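Long-range contact in purine nucleoside phosphorylase (PDB 3KHS), which probably catalyses the phosphorolysis of purine nucleosides to free base and ribose 1-phosphate, a step of purine salvage in this iridovirus: residues B[132-137]-B[189-194]. Numbering follows the deposited sequence.
Sequences HINLPG and YCCVNG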
loop_
_atom_site.group_PDB
_atom_site.type_symbol
_atom_site.label_atom_id
_atom_site.label_comp_id
_atom_site.label_asym_id
_atom_site.label_seq_id
_atom_site.Cartn_x
_atom_site.Cartn_y
_atom_site.Cartn_z
ATOM N N HIS B 132 5.635 15.472 5.600
ATOM C CA HIS B 132 5.058 14.165 5.939
ATOM C C HIS B 132 5.502 13.064 4.999
ATOM O O HIS B 132 6.117 13.313 3.962
ATOM C CB HIS B 132 3.502 14.198 6.003
ATOM C CG HIS B 132 2.815 14.253 4.664
ATOM N ND1 HIS B 132 1.712 15.055 4.428
ATOM C CD2 HIS B 132 3.094 13.643 3.482
ATOM C CE1 HIS B 132 1.353 14.948 3.160
ATOM N NE2 HIS B 132 2.174 14.096 2.565
ATOM N N ILE B 133 5.208 11.839 5.413
ATOM C CA ILE B 133 5.490 10.635 4.643
ATOM C C ILE B 133 4.157 9.895 4.683
ATOM O O ILE B 133 3.761 9.365 5.731
ATOM C CB ILE B 133 6.546 9.741 5.298
ATOM C CG1 ILE B 133 7.893 10.448 5.342
ATOM C CG2 ILE B 133 6.691 8.459 4.501
ATOM C CD1 ILE B 133 8.889 9.745 6.255
ATOM N N ASN B 134 3.449 9.901 3.554
ATOM C CA ASN B 134 2.144 9.256 3.460
ATOM C C ASN B 134 2.203 7.906 2.763
ATOM O O ASN B 134 2.003 7.792 1.553
ATOM C CB ASN B 134 1.163 10.186 2.744
ATOM C CG ASN B 134 -0.256 9.681 2.809
ATOM O OD1 ASN B 134 -0.687 9.238 3.851
ATOM N ND2 ASN B 134 -0.994 9.757 1.695
ATOM N N LEU B 135 2.486 6.870 3.535
ATOM C CA LEU B 135 2.595 5.527 2.955
ATOM C C LEU B 135 1.368 5.047 2.173
ATOM O O LEU B 135 1.500 4.589 1.059
ATOM C CB LEU B 135 2.963 4.523 4.047
ATOM C CG LEU B 135 4.297 4.860 4.758
ATOM C CD1 LEU B 135 4.443 3.955 5.967
ATOM C CD2 LEU B 135 5.512 4.701 3.802
ATOM N N PRO B 136 0.159 5.190 2.724
ATOM C CA PRO B 136 -0.998 4.717 1.951
ATOM C C PRO B 136 -1.133 5.428 0.605
ATOM O O PRO B 136 -1.568 4.835 -0.384
ATOM C CB PRO B 136 -2.177 5.032 2.853
ATOM C CG PRO B 136 -1.598 5.011 4.224
ATOM C CD PRO B 136 -0.243 5.672 4.054
ATOM N N GLY B 137 -0.758 6.710 0.579
ATOM C CA GLY B 137 -0.882 7.487 -0.644
ATOM C C GLY B 137 0.153 7.152 -1.710
ATOM O O GLY B 137 0.014 7.532 -2.879
ATOM N N TYR B 189 6.055 14.061 9.952
ATOM C CA TYR B 189 4.926 13.181 10.357
ATOM C C TYR B 189 4.762 12.023 9.393
ATOM O O TYR B 189 4.615 12.228 8.201
ATOM C CB TYR B 189 3.597 13.955 10.416
ATOM C CG TYR B 189 2.402 13.125 10.832
ATOM C CD1 TYR B 189 1.852 13.230 12.116
ATOM C CD2 TYR B 189 1.772 12.283 9.913
ATOM C CE1 TYR B 189 0.668 12.511 12.471
ATOM C CE2 TYR B 189 0.618 11.581 10.252
ATOM C CZ TYR B 189 0.071 11.703 11.516
ATOM O OH TYR B 189 -1.122 11.049 11.742
ATOM N N CYS B 190 4.818 10.803 9.895
ATOM C CA CYS B 190 4.636 9.645 9.016
ATOM C C CYS B 190 3.227 9.100 9.195
ATOM O O CYS B 190 2.825 8.741 10.305
ATOM C CB CYS B 190 5.655 8.524 9.309
ATOM S SG CYS B 190 5.391 6.973 8.349
ATOM N N CYS B 191 2.489 9.049 8.093
ATOM C CA CYS B 191 1.125 8.558 8.118
ATOM C C CYS B 191 1.020 7.106 7.655
ATOM O O CYS B 191 1.512 6.752 6.576
ATOM C CB CYS B 191 0.239 9.435 7.213
ATOM S SG CYS B 191 -1.498 8.911 7.231
ATOM N N VAL B 192 0.374 6.275 8.462
ATOM C CA VAL B 192 0.167 4.857 8.115
ATOM C C VAL B 192 -1.322 4.571 8.165
ATOM O O VAL B 192 -2.096 5.350 8.743
ATOM C CB VAL B 192 0.858 3.901 9.107
ATOM C CG1 VAL B 192 2.364 4.068 8.993
ATOM C CG2 VAL B 192 0.359 4.179 10.543
ATOM N N ASN B 193 -1.726 3.444 7.590
ATOM C CA ASN B 193 -3.130 3.101 7.570
ATOM C C ASN B 193 -3.783 2.862 8.922
ATOM O O ASN B 193 -4.864 3.380 9.202
ATOM C CB ASN B 193 -3.371 1.870 6.703
ATOM C CG ASN B 193 -4.815 1.773 6.254
ATOM O OD1 ASN B 193 -5.172 2.273 5.189
ATOM N ND2 ASN B 193 -5.668 1.175 7.089
ATOM N N GLY B 194 -3.120 2.089 9.777
ATOM C CA GLY B 194 -3.720 1.747 11.054
ATOM C C GLY B 194 -4.725 0.599 10.777
ATOM O O GLY B 194 -4.807 0.092 9.639
#
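Ile133 joins Tyr189 and Cys191 through both sides of its peptide backbone, the hallmark of neighbouring parallel strands. Its N donates to Tyr189 O (2.9 Å), and its O accepts from Cys191 N over 2.7 Å with an N-H...O angle of 161°. The ladder ends with a longer bond of 3.2 Å from Leu135 N to Cys191 O, made where 132-137 leaves the strand. The alpha hydrogens of His132 and Cys190 add CA-H...O contacts to the carbonyls of Tyr189 and Ile133.

His132, Asn134, Tyr189 and Cys191 share one face of this sheet. With CG anti to the backbone N (chi1 -171°), Asn134 brings its amide end nearer to 189-194, with OD1 3.5 Å from Cys191 SG, while Cys191 CB lies at the edge of the Tyr189 ring. The His132 imidazole turns from 189-194 towards Tyr163, whose OH is hydrogen-bonded to ND1; helix 219-227 packs on His132 and Asn134.

Leu135, Val192 and Cys190 form an apolar cluster. Leu135 CD1 reaches Val192 CG1 at 3.7 Å, the two side chains running side by side, and Leu135 CD1 also lies 4.0 Å from Cys190 SG. Pro136 makes van der Waals contact with the backbone of 189-194, CD 3.3 Å from Cys191 O and CG against Asn193 N.

A second subunit packs Leu138 on Pro136 and Val192, and a third offers Thr199 and Glu202 to the backbone of His132 and Asn134, placing this edge of the sheet at trimer interfaces. The Tyr189 side chain, whose OH is bonded to Ser217 N, lies about 4 Å from a bound phosphate and a Tris molecule, both probably from the crystallisation liquor but possibly marking a pocket. Backbone bonds thus fix the strand pairing, while backbone and side chains together make the subunit contacts.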